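Local structure of NAD-dependent aldehyde dehydrogenase (5UJU) at residues 166-171 with 228-233; 172-177 with 545-550; 176-181 with 552-557; 183-188 with 193-198. The protein probably oxidises aldehydes to the corresponding carboxylic acids with NAD+ as electron acceptor, as a member of the aldehyde dehydrogenase family. One frame throughout, in Å; residues are numbered along the deposited sequence. Where two conformers were deposited one is given.

Contact 1: residues 166-171 with 228-233; sequences EAVAYA and DLATGN
Ala171 and Ala230 meet methyl to methyl, and neither flat group described next reaches across the contact. The amide of Asn233 has Asp228 O almost in its own plane, 8° out of it, and its ND2 donates to that oxygen at 3.2 Å, on a lone pair in the carbonyl plane. In helix 158-175, CG of Glu166 lies at the edge of the Tyr170 ring, in its plane. Across the interface, Ala171 CB touches Ala230 CB at 3.8 Å and Thr231 CG2 at 3.8 Å. Val168 CG2 adds a looser contact to Ala230 CB at 4.1 Å; with CG1 anti to the backbone N (chi1 172°), CG2 falls beside that N and is the branch that meets Ala230. Thr231 divides its ends: CG2 meets the alanine, while OG1 is hydrogen-bonded to Ala227 O, four residues earlier in helix 217-230. The segment 228-233 is a helix end closed by a Schellman motif. Asn233 N reaches Asp228 O at 3.0 Å and Gly232 N reaches Leu229 O at 2.9 Å, with Gly232 at positive phi. Asp228 O also accepts from Thr231 N, so three donors grip it. Ile120 of helix 97-132 lies against both Val168 and Ala230. With such small side chains the backbones come close, Val168 CA to Ala230 CA being 5.7 Å. The join between helices 158-175 and 217-230 is therefore apolar and non-directional, and the polar bonds at the helix end are spent within 228-233 and on its other neighbours.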
# COMPACT_ATOMS: atom_id res chain seq x y z
N GLU A 166 -1.21 -13.06 -13.02
CA GLU A 166 -1.98 -12.67 -11.84
C GLU A 166 -1.67 -11.24 -11.41
O GLU A 166 -2.58 -10.46 -11.12
CB GLU A 166 -1.67 -13.66 -10.71
CG GLU A 166 -2.42 -13.39 -9.43
CD GLU A 166 -2.06 -14.41 -8.36
OE1 GLU A 166 -0.85 -14.55 -8.07
OE2 GLU A 166 -2.98 -15.05 -7.82
N ALA A 167 -0.39 -10.88 -11.38
CA ALA A 167 -0.01 -9.52 -11.01
C ALA A 167 -0.56 -8.50 -12.01
O ALA A 167 -1.03 -7.43 -11.62
CB ALA A 167 1.51 -9.42 -10.90
N VAL A 168 -0.50 -8.82 -13.31
CA VAL A 168 -1.04 -7.92 -14.33
C VAL A 168 -2.55 -7.76 -14.14
O VAL A 168 -3.09 -6.66 -14.25
CB VAL A 168 -0.70 -8.44 -15.74
CG1 VAL A 168 -1.42 -7.63 -16.80
CG2 VAL A 168 0.80 -8.40 -15.97
N ALA A 169 -3.24 -8.86 -13.82
CA ALA A 169 -4.69 -8.82 -13.64
C ALA A 169 -5.08 -7.94 -12.46
O ALA A 169 -6.02 -7.15 -12.55
CB ALA A 169 -5.24 -10.24 -13.48
N TYR A 170 -4.38 -8.08 -11.33
CA TYR A 170 -4.63 -7.21 -10.18
C TYR A 170 -4.37 -5.74 -10.52
O TYR A 170 -5.14 -4.85 -10.12
CB TYR A 170 -3.79 -7.63 -8.98
CG TYR A 170 -4.45 -8.70 -8.15
CD1 TYR A 170 -4.15 -10.05 -8.33
CD2 TYR A 170 -5.43 -8.37 -7.22
CE1 TYR A 170 -4.78 -11.04 -7.57
CE2 TYR A 170 -6.07 -9.34 -6.46
CZ TYR A 170 -5.74 -10.67 -6.64
OH TYR A 170 -6.38 -11.61 -5.90
N ALA A 171 -3.27 -5.46 -11.24
CA ALA A 171 -2.99 -4.09 -11.67
C ALA A 171 -4.14 -3.54 -12.50
O ALA A 171 -4.70 -2.49 -12.19
CB ALA A 171 -1.68 -4.04 -12.45
N ASP A 228 5.24 -3.93 -11.83
CA ASP A 228 5.89 -2.68 -12.20
C ASP A 228 5.51 -2.28 -13.62
O ASP A 228 5.05 -1.16 -13.86
CB ASP A 228 7.41 -2.82 -12.06
CG ASP A 228 7.92 -2.67 -10.63
OD1 ASP A 228 7.15 -2.26 -9.74
OD2 ASP A 228 9.13 -2.95 -10.40
N LEU A 229 5.68 -3.20 -14.58
CA LEU A 229 5.45 -2.88 -15.99
C LEU A 229 3.98 -2.57 -16.25
O LEU A 229 3.67 -1.60 -16.96
CB LEU A 229 5.90 -4.05 -16.87
CG LEU A 229 7.39 -4.20 -17.12
CD1 LEU A 229 7.64 -5.49 -17.92
CD2 LEU A 229 7.93 -2.96 -17.86
N ALA A 230 3.07 -3.36 -15.68
CA ALA A 230 1.64 -3.19 -15.89
C ALA A 230 1.12 -1.88 -15.31
O ALA A 230 -0.00 -1.47 -15.61
CB ALA A 230 0.86 -4.36 -15.28
N THR A 231 1.88 -1.23 -14.43
CA THR A 231 1.48 0.08 -13.93
C THR A 231 2.36 1.19 -14.50
O THR A 231 2.42 2.28 -13.94
CB THR A 231 1.49 0.09 -12.40
OG1 THR A 231 2.77 -0.34 -11.92
CG2 THR A 231 0.40 -0.86 -11.85
N GLY A 232 3.07 0.91 -15.60
CA GLY A 232 3.74 1.96 -16.35
C GLY A 232 5.12 2.33 -15.86
O GLY A 232 5.69 3.31 -16.35
N ASN A 233 5.67 1.59 -14.91
CA ASN A 233 6.99 1.91 -14.41
C ASN A 233 8.06 1.34 -15.33
O ASN A 233 7.80 0.41 -16.10
CB ASN A 233 7.16 1.35 -12.99
CG ASN A 233 6.19 1.97 -12.02
OD1 ASN A 233 6.42 3.05 -11.53
ND2 ASN A 233 5.06 1.29 -11.78

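Contact 2: residues 172-177 with 545-550; sequences WDQLRR and ADAAFV
Ala547 and Val550 are the two residues through which 545-550 meets 172-177, and both lean on one side chain, Gln174. Following the segment from its start, Ala545, which has a cis peptide bond before it, packs on Glu166 and Tyr170 of helix 158-175. Asp546 is the N-cap: its OD1 accepts from Phe549 N at 2.9 Å, met nearly end-on to the carboxylate C-O bond, while its OD2 forms a salt bridge with Arg555 of the second subunit. Ala547 then places CB 3.4 Å from Gln174 NE2. The glutamine gets there because its chain bends at chi2 (-57°), which swings the amide toward the short helix. That same NE2 has a weak hydrogen bond to OE1 of Gln174 of the second subunit. Ala548 turns away and packs on Asn552 of that subunit. Phe549 packs on Pro223 and Ala227 of helix 217-230. Val550 comes last, its CG2 reaching Gln174 CG at 4.0 Å, with the two side chains set obliquely. Beside the glutamine, Asp173 OD1 lies in the guanidinium plane of Arg176, 1° out of it, and accepts from its NE (3.1 Å) and NH2 (3.0 Å); NE comes in on the anti lone pair of OD1. Gln174 facing its own copy, and Ala547 packing on Gln174 of the other subunit, place this short, weakly bonded helical turn, capped by Asp546, and the end of helix 158-175 at the dimer interface, in an arrangement consistent with local twofold symmetry.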
# COMPACT_ATOMS: atom_id res chain seq x y z
N TRP A 172 -4.51 -4.26 -13.56
CA TRP A 172 -5.62 -3.82 -14.41
C TRP A 172 -6.91 -3.68 -13.59
O TRP A 172 -7.70 -2.75 -13.81
CB TRP A 172 -5.80 -4.81 -15.57
CG TRP A 172 -7.02 -4.56 -16.42
CD1 TRP A 172 -8.06 -5.42 -16.67
CD2 TRP A 172 -7.33 -3.35 -17.13
NE1 TRP A 172 -8.99 -4.82 -17.49
CE2 TRP A 172 -8.56 -3.55 -17.79
CE3 TRP A 172 -6.67 -2.12 -17.27
CZ2 TRP A 172 -9.15 -2.56 -18.58
CZ3 TRP A 172 -7.27 -1.13 -18.06
CH2 TRP A 172 -8.50 -1.36 -18.69
N ASP A 173 -7.12 -4.57 -12.61
CA ASP A 173 -8.33 -4.49 -11.79
C ASP A 173 -8.45 -3.13 -11.10
O ASP A 173 -9.55 -2.58 -10.99
CB ASP A 173 -8.31 -5.62 -10.76
CG ASP A 173 -9.68 -5.89 -10.15
OD1 ASP A 173 -10.71 -5.62 -10.80
OD2 ASP A 173 -9.72 -6.38 -9.01
N GLN A 174 -7.33 -2.57 -10.62
CA GLN A 174 -7.33 -1.23 -10.05
C GLN A 174 -7.40 -0.14 -11.12
O GLN A 174 -8.10 0.86 -10.95
CB GLN A 174 -6.06 -1.01 -9.21
CG GLN A 174 -5.91 -1.89 -8.01
CD GLN A 174 -7.10 -1.75 -7.10
OE1 GLN A 174 -7.70 -0.68 -7.00
NE2 GLN A 174 -7.44 -2.82 -6.41
N LEU A 175 -6.63 -0.29 -12.20
CA LEU A 175 -6.56 0.77 -13.20
C LEU A 175 -7.91 0.99 -13.88
O LEU A 175 -8.30 2.13 -14.17
CB LEU A 175 -5.48 0.45 -14.24
CG LEU A 175 -4.03 0.41 -13.74
CD1 LEU A 175 -3.08 -0.19 -14.78
CD2 LEU A 175 -3.56 1.79 -13.31
N ARG A 176 -8.65 -0.09 -14.15
CA ARG A 176 -9.91 0.04 -14.87
C ARG A 176 -10.98 0.76 -14.06
O ARG A 176 -12.00 1.14 -14.65
CB ARG A 176 -10.41 -1.32 -15.30
CG ARG A 176 -10.92 -2.16 -14.16
CD ARG A 176 -11.15 -3.58 -14.61
NE ARG A 176 -11.64 -4.41 -13.52
CZ ARG A 176 -12.85 -4.95 -13.49
NH1 ARG A 176 -13.70 -4.76 -14.49
NH2 ARG A 176 -13.21 -5.71 -12.46
N ARG A 177 -10.80 0.94 -12.75
CA ARG A 177 -11.79 1.60 -11.90
C ARG A 177 -11.69 3.12 -11.93
O ARG A 177 -12.48 3.79 -11.27
CB ARG A 177 -11.66 1.12 -10.45
CG ARG A 177 -11.62 -0.38 -10.27
CD ARG A 177 -11.53 -0.74 -8.79
NE ARG A 177 -10.91 -2.05 -8.58
CZ ARG A 177 -10.84 -2.65 -7.40
NH1 ARG A 177 -11.35 -2.07 -6.32
NH2 ARG A 177 -10.25 -3.83 -7.29
N ALA A 545 -0.91 -12.65 -4.84
CA ALA A 545 -0.92 -11.20 -5.06
C ALA A 545 -2.30 -10.69 -4.65
O ALA A 545 -3.27 -11.46 -4.64
CB ALA A 545 -0.61 -10.85 -6.51
N ASP A 546 -2.39 -9.41 -4.29
CA ASP A 546 -3.67 -8.82 -3.90
C ASP A 546 -3.66 -7.34 -4.31
O ASP A 546 -2.72 -6.86 -4.95
CB ASP A 546 -3.92 -8.99 -2.40
CG ASP A 546 -2.85 -8.33 -1.53
OD1 ASP A 546 -1.94 -7.64 -2.05
OD2 ASP A 546 -2.92 -8.49 -0.30
N ALA A 547 -4.72 -6.63 -3.90
CA ALA A 547 -4.85 -5.22 -4.26
C ALA A 547 -3.70 -4.40 -3.69
O ALA A 547 -3.17 -3.52 -4.38
CB ALA A 547 -6.19 -4.67 -3.79
N ALA A 548 -3.32 -4.65 -2.44
CA ALA A 548 -2.23 -3.87 -1.85
C ALA A 548 -0.93 -4.09 -2.61
O ALA A 548 -0.06 -3.22 -2.60
CB ALA A 548 -2.05 -4.23 -0.37
N PHE A 549 -0.79 -5.23 -3.28
CA PHE A 549 0.44 -5.54 -3.99
C PHE A 549 0.65 -4.63 -5.21
O PHE A 549 1.80 -4.50 -5.65
CB PHE A 549 0.47 -7.01 -4.41
CG PHE A 549 1.80 -7.46 -4.98
CD1 PHE A 549 2.92 -7.56 -4.17
CD2 PHE A 549 1.92 -7.78 -6.33
CE1 PHE A 549 4.14 -7.98 -4.69
CE2 PHE A 549 3.13 -8.20 -6.86
CZ PHE A 549 4.25 -8.30 -6.04
N VAL A 550 -0.41 -4.02 -5.75
CA VAL A 550 -0.30 -3.20 -6.96
C VAL A 550 -0.83 -1.78 -6.81
O VAL A 550 -0.43 -0.88 -7.58
CB VAL A 550 -1.02 -3.88 -8.15
CG1 VAL A 550 -0.45 -5.24 -8.43
CG2 VAL A 550 -2.53 -3.95 -7.90

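Contact 3: residues 176-181 with 552-557; sequences RRIPAD and NRFRVV
Ile178 does all of the touching for 176-181, and it does so with the last carbon of its chain. CD1 sits 3.5 Å from Phe554 CE1 and 3.8 Å from Val556 CG2, which makes this end the tight part of the contact. The reach follows from an extended chain, chi2 161°, that carries CD1 out from the loop toward the strand. The approach to the Phe554 ring is oblique, Ile178 and Phe554 reaching out to each other from the two segments, while Val556 runs alongside Ile178, the two side chains antiparallel. Ile202 of strand 191-211 packs on both Ile178 and Phe554 and so extends the apolar patch.

The loose side lies further along the loop, which beyond Ile178 becomes solvent-exposed and makes no contact with 552-557. Between Phe554 and Val556, Arg555 starts off on the opposite side of the strand. Its NE makes a short hydrogen bond to Phe554 O, with the donor 30° from the carbonyl plane, and its NH1 bonds to Thr534 O of the second subunit. The strand thus sorts its chemistry by alternation: apolar side chains hold the loop by dispersion and burial, without directional bonds, while the intervening arginine serves the interface between subunits.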
# COMPACT_ATOMS: atom_id res chain seq x y z
N ARG A 176 -8.65 -0.09 -14.15
CA ARG A 176 -9.91 0.04 -14.87
C ARG A 176 -10.98 0.76 -14.06
O ARG A 176 -12.00 1.14 -14.65
CB ARG A 176 -10.41 -1.32 -15.30
CG ARG A 176 -10.92 -2.16 -14.16
CD ARG A 176 -11.15 -3.58 -14.61
NE ARG A 176 -11.64 -4.41 -13.52
CZ ARG A 176 -12.85 -4.95 -13.49
NH1 ARG A 176 -13.70 -4.76 -14.49
NH2 ARG A 176 -13.21 -5.71 -12.46
N ARG A 177 -10.80 0.94 -12.75
CA ARG A 177 -11.79 1.60 -11.90
C ARG A 177 -11.69 3.12 -11.93
O ARG A 177 -12.48 3.79 -11.27
CB ARG A 177 -11.66 1.12 -10.45
CG ARG A 177 -11.62 -0.38 -10.27
CD ARG A 177 -11.53 -0.74 -8.79
NE ARG A 177 -10.91 -2.05 -8.58
CZ ARG A 177 -10.84 -2.65 -7.40
NH1 ARG A 177 -11.35 -2.07 -6.32
NH2 ARG A 177 -10.25 -3.83 -7.29
N ILE A 178 -10.73 3.67 -12.66
CA ILE A 178 -10.43 5.09 -12.62
C ILE A 178 -10.87 5.69 -13.95
O ILE A 178 -10.30 5.34 -15.00
CB ILE A 178 -8.94 5.34 -12.36
CG1 ILE A 178 -8.54 4.77 -11.00
CG2 ILE A 178 -8.60 6.83 -12.45
CD1 ILE A 178 -7.06 4.56 -10.85
N PRO A 179 -11.86 6.58 -13.98
CA PRO A 179 -12.31 7.14 -15.26
C PRO A 179 -11.25 8.06 -15.85
O PRO A 179 -10.46 8.68 -15.14
CB PRO A 179 -13.56 7.93 -14.88
CG PRO A 179 -13.28 8.39 -13.48
CD PRO A 179 -12.54 7.21 -12.83
N ALA A 180 -11.23 8.13 -17.18
CA ALA A 180 -10.34 9.08 -17.84
C ALA A 180 -10.78 10.51 -17.59
O ALA A 180 -9.96 11.43 -17.54
CB ALA A 180 -10.31 8.82 -19.35
N ASP A 181 -12.08 10.72 -17.42
CA ASP A 181 -12.61 12.05 -17.13
C ASP A 181 -13.98 11.89 -16.49
O ASP A 181 -14.56 10.80 -16.47
CB ASP A 181 -12.69 12.90 -18.40
CG ASP A 181 -13.25 12.13 -19.57
OD1 ASP A 181 -14.46 11.82 -19.56
OD2 ASP A 181 -12.47 11.80 -20.49
N ASN A 552 -0.45 0.81 -5.06
CA ASN A 552 0.43 1.94 -4.77
C ASN A 552 1.49 2.15 -5.85
O ASN A 552 2.32 3.04 -5.71
CB ASN A 552 1.13 1.74 -3.43
CG ASN A 552 1.24 3.03 -2.64
OD1 ASN A 552 0.67 4.06 -3.02
ND2 ASN A 552 1.97 2.97 -1.54
N ARG A 553 1.53 1.32 -6.90
CA ARG A 553 2.60 1.43 -7.89
C ARG A 553 2.31 2.47 -8.97
O ARG A 553 3.19 2.75 -9.79
CB ARG A 553 2.87 0.07 -8.55
CG ARG A 553 3.17 -1.06 -7.52
CD ARG A 553 3.56 -2.37 -8.22
NE ARG A 553 3.73 -3.46 -7.27
CZ ARG A 553 4.90 -4.01 -6.93
NH1 ARG A 553 6.04 -3.59 -7.48
NH2 ARG A 553 4.92 -4.99 -6.03
N PHE A 554 1.11 3.04 -8.97
CA PHE A 554 0.77 4.17 -9.83
C PHE A 554 0.08 5.19 -8.95
O PHE A 554 -0.37 4.87 -7.84
CB PHE A 554 -0.18 3.76 -10.98
CG PHE A 554 -1.52 3.28 -10.50
CD1 PHE A 554 -2.60 4.16 -10.40
CD2 PHE A 554 -1.69 1.97 -10.08
CE1 PHE A 554 -3.82 3.73 -9.91
CE2 PHE A 554 -2.91 1.54 -9.58
CZ PHE A 554 -3.98 2.41 -9.50
N ARG A 555 0.02 6.43 -9.43
CA ARG A 555 -0.74 7.48 -8.79
C ARG A 555 -1.66 8.11 -9.83
O ARG A 555 -1.58 7.80 -11.03
CB ARG A 555 0.17 8.53 -8.13
CG ARG A 555 1.18 7.99 -7.10
CD ARG A 555 0.55 7.69 -5.72
NE ARG A 555 -0.31 6.51 -5.76
CZ ARG A 555 -1.40 6.35 -5.02
NH1 ARG A 555 -1.77 7.29 -4.16
NH2 ARG A 555 -2.13 5.24 -5.15
N VAL A 556 -2.58 8.95 -9.37
CA VAL A 556 -3.54 9.65 -10.24
C VAL A 556 -3.35 11.15 -10.05
O VAL A 556 -3.48 11.66 -8.93
CB VAL A 556 -4.99 9.24 -9.94
CG1 VAL A 556 -5.95 9.88 -10.93
CG2 VAL A 556 -5.13 7.72 -9.98
N VAL A 557 -3.02 11.85 -11.14
CA VAL A 557 -2.89 13.31 -11.14
C VAL A 557 -4.09 13.87 -11.89
O VAL A 557 -4.29 13.59 -13.08
CB VAL A 557 -1.57 13.77 -11.78
CG1 VAL A 557 -1.59 15.29 -12.00
CG2 VAL A 557 -0.38 13.38 -10.90

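Contact 4: residues 183-188 with 193-198; sequences HWEKPQ and PLAMQK. With EDO (1,2-ethanediol), chain I.
Trp184 and Lys198 are brought together by two torsional choices: the indole extends from its strand with chi1 -174°, and the lysine chain is bent at chi2 (-63°) and chi4. Its NZ thereby comes to rest over the indole, 3.7 Å from the centroid of the five-membered ring and 18° off the ring normal, a cation-pi contact. The same ammonium group donates to O2 of a bound 1,2-ethanediol at 3.0 Å and makes a salt bridge with Asp530 of the second subunit. The diol, probably from the crystallisation liquor, lies on the same face of the ring, its C2 3.5 Å from Trp184 CH2. Leu194 and Met196 run alongside the indole: Leu194 CB approaches CZ3 and Met196 CG approaches CE3, each at 4.0 Å.

The backbones form an antiparallel ladder. Trp184 N bonds to Met196 O at 2.8 Å and Met196 N to Trp184 O at 2.7 Å; Lys186 and Leu194 also exchange two bonds, but the one from Leu194 N to Lys186 O is longer and more bent. On the opposite face of the sheet, His183 NE2 donates to the anti lone pair of Glu185 OE1, lying in the imidazole plane, and OE1 also accepts from Lys566 N. Glu185 OE2 passes beside Pro193 CG.

These strands make the beta hairpin of 181-188 and 191-211. The inner one, 193-198, bonds on through Ala195 to Val563 just beyond strand 554-562, while the tryptophan face looks onto the second subunit, where Tyr33 meets the indole and Val520 packs on Leu194 and Met196.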
# COMPACT_ATOMS: atom_id res chain seq x y z
N HIS A 183 -17.73 14.43 -15.71
CA HIS A 183 -18.48 15.68 -15.68
C HIS A 183 -19.02 15.88 -14.27
O HIS A 183 -19.90 15.14 -13.82
CB HIS A 183 -19.61 15.68 -16.70
CG HIS A 183 -20.38 16.97 -16.74
ND1 HIS A 183 -19.97 18.05 -17.48
CD2 HIS A 183 -21.51 17.35 -16.11
CE1 HIS A 183 -20.83 19.04 -17.32
NE2 HIS A 183 -21.78 18.64 -16.49
N TRP A 184 -18.50 16.90 -13.59
CA TRP A 184 -18.84 17.19 -12.21
C TRP A 184 -19.76 18.40 -12.21
O TRP A 184 -19.32 19.51 -12.54
CB TRP A 184 -17.57 17.46 -11.41
CG TRP A 184 -17.77 17.62 -9.94
CD1 TRP A 184 -17.69 16.63 -9.00
CD2 TRP A 184 -18.02 18.84 -9.23
NE1 TRP A 184 -17.91 17.16 -7.74
CE2 TRP A 184 -18.11 18.51 -7.86
CE3 TRP A 184 -18.19 20.17 -9.62
CZ2 TRP A 184 -18.37 19.47 -6.87
CZ3 TRP A 184 -18.45 21.12 -8.64
CH2 TRP A 184 -18.53 20.76 -7.28
N GLU A 185 -21.02 18.20 -11.85
CA GLU A 185 -22.01 19.27 -11.88
C GLU A 185 -22.76 19.31 -10.56
O GLU A 185 -23.43 18.34 -10.20
CB GLU A 185 -22.98 19.11 -13.05
CG GLU A 185 -23.99 20.26 -13.11
CD GLU A 185 -24.74 20.33 -14.44
OE1 GLU A 185 -24.18 19.94 -15.48
OE2 GLU A 185 -25.91 20.78 -14.42
N LYS A 186 -22.67 20.45 -9.88
CA LYS A 186 -23.21 20.60 -8.53
C LYS A 186 -24.32 21.63 -8.53
O LYS A 186 -24.06 22.82 -8.80
CB LYS A 186 -22.11 21.01 -7.55
CG LYS A 186 -22.64 21.31 -6.15
CD LYS A 186 -21.50 21.51 -5.17
CE LYS A 186 -22.00 21.96 -3.81
NZ LYS A 186 -20.86 22.17 -2.87
N PRO A 187 -25.56 21.24 -8.24
CA PRO A 187 -26.66 22.21 -8.24
C PRO A 187 -26.43 23.31 -7.22
O PRO A 187 -25.81 23.10 -6.17
CB PRO A 187 -27.88 21.36 -7.88
CG PRO A 187 -27.50 19.95 -8.27
CD PRO A 187 -26.03 19.86 -7.98
N GLN A 188 -26.95 24.49 -7.53
CA GLN A 188 -26.83 25.66 -6.67
C GLN A 188 -28.23 26.22 -6.49
O GLN A 188 -28.89 26.58 -7.47
CB GLN A 188 -25.90 26.70 -7.29
CG GLN A 188 -24.48 26.23 -7.51
CD GLN A 188 -23.68 26.14 -6.23
OE1 GLN A 188 -23.79 25.17 -5.48
NE2 GLN A 188 -22.85 27.15 -5.98
N PRO A 193 -25.67 26.05 -11.88
CA PRO A 193 -24.88 24.98 -11.25
C PRO A 193 -23.39 25.20 -11.47
O PRO A 193 -22.96 25.75 -12.49
CB PRO A 193 -25.38 23.72 -11.97
CG PRO A 193 -25.98 24.21 -13.25
CD PRO A 193 -26.57 25.55 -12.92
N LEU A 194 -22.60 24.76 -10.50
CA LEU A 194 -21.18 24.63 -10.73
C LEU A 194 -20.96 23.42 -11.63
O LEU A 194 -21.37 22.30 -11.28
CB LEU A 194 -20.41 24.47 -9.42
CG LEU A 194 -20.63 25.49 -8.32
CD1 LEU A 194 -19.77 25.11 -7.14
CD2 LEU A 194 -20.32 26.90 -8.79
N ALA A 195 -20.30 23.62 -12.76
CA ALA A 195 -20.04 22.54 -13.70
C ALA A 195 -18.56 22.56 -14.05
O ALA A 195 -18.04 23.59 -14.50
CB ALA A 195 -20.91 22.66 -14.95
N MET A 196 -17.89 21.43 -13.85
CA MET A 196 -16.48 21.32 -14.16
C MET A 196 -16.24 20.00 -14.87
O MET A 196 -16.95 19.01 -14.65
CB MET A 196 -15.61 21.38 -12.90
CG MET A 196 -15.93 22.54 -11.99
SD MET A 196 -14.65 22.74 -10.75
CE MET A 196 -13.37 23.52 -11.74
N GLN A 197 -15.23 19.98 -15.72
CA GLN A 197 -14.74 18.72 -16.26
C GLN A 197 -13.49 18.31 -15.50
O GLN A 197 -12.54 19.09 -15.38
CB GLN A 197 -14.44 18.81 -17.75
CG GLN A 197 -14.34 17.42 -18.34
CD GLN A 197 -13.75 17.41 -19.72
OE1 GLN A 197 -13.04 18.34 -20.11
NE2 GLN A 197 -14.04 16.36 -20.47
N LYS A 198 -13.51 17.09 -14.97
CA LYS A 198 -12.35 16.52 -14.31
C LYS A 198 -11.63 15.62 -15.30
O LYS A 198 -12.26 14.95 -16.12
CB LYS A 198 -12.77 15.71 -13.07
CG LYS A 198 -13.76 16.40 -12.14
CD LYS A 198 -13.17 17.66 -11.53
CE LYS A 198 -14.12 18.34 -10.55
NZ LYS A 198 -14.24 17.60 -9.26
C1 EDO I . -14.99 21.70 -6.39
O1 EDO I . -14.13 21.27 -5.33
C2 EDO I . -15.01 20.66 -7.50
O2 EDO I . -13.68 20.19 -7.78

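In the fold
Contacts 1, 2 and 3 form a continuous cluster: the centres of contacts 1 and 2 are about 8 Å apart, and those of contacts 2 and 3 about 10 Å. Contacts 1 and 2 share helix 158-175, and contact 3 takes the loop that follows it. A salt bridge between Asp228 and Arg553 ties contact 1 to contact 3. Contact 4, the hairpin, stands about 33 Å from contact 1 and 21 Å from contact 3, centre to centre. Along the chain, helix 158-175 leads into the hairpin, then helix 217-230; residues 545-557 return last. Strand 191-211 pairs with 554-562, so the chain's end joins the cluster to the hairpin, and contacts 2, 3 and 4 all reach the second subunit.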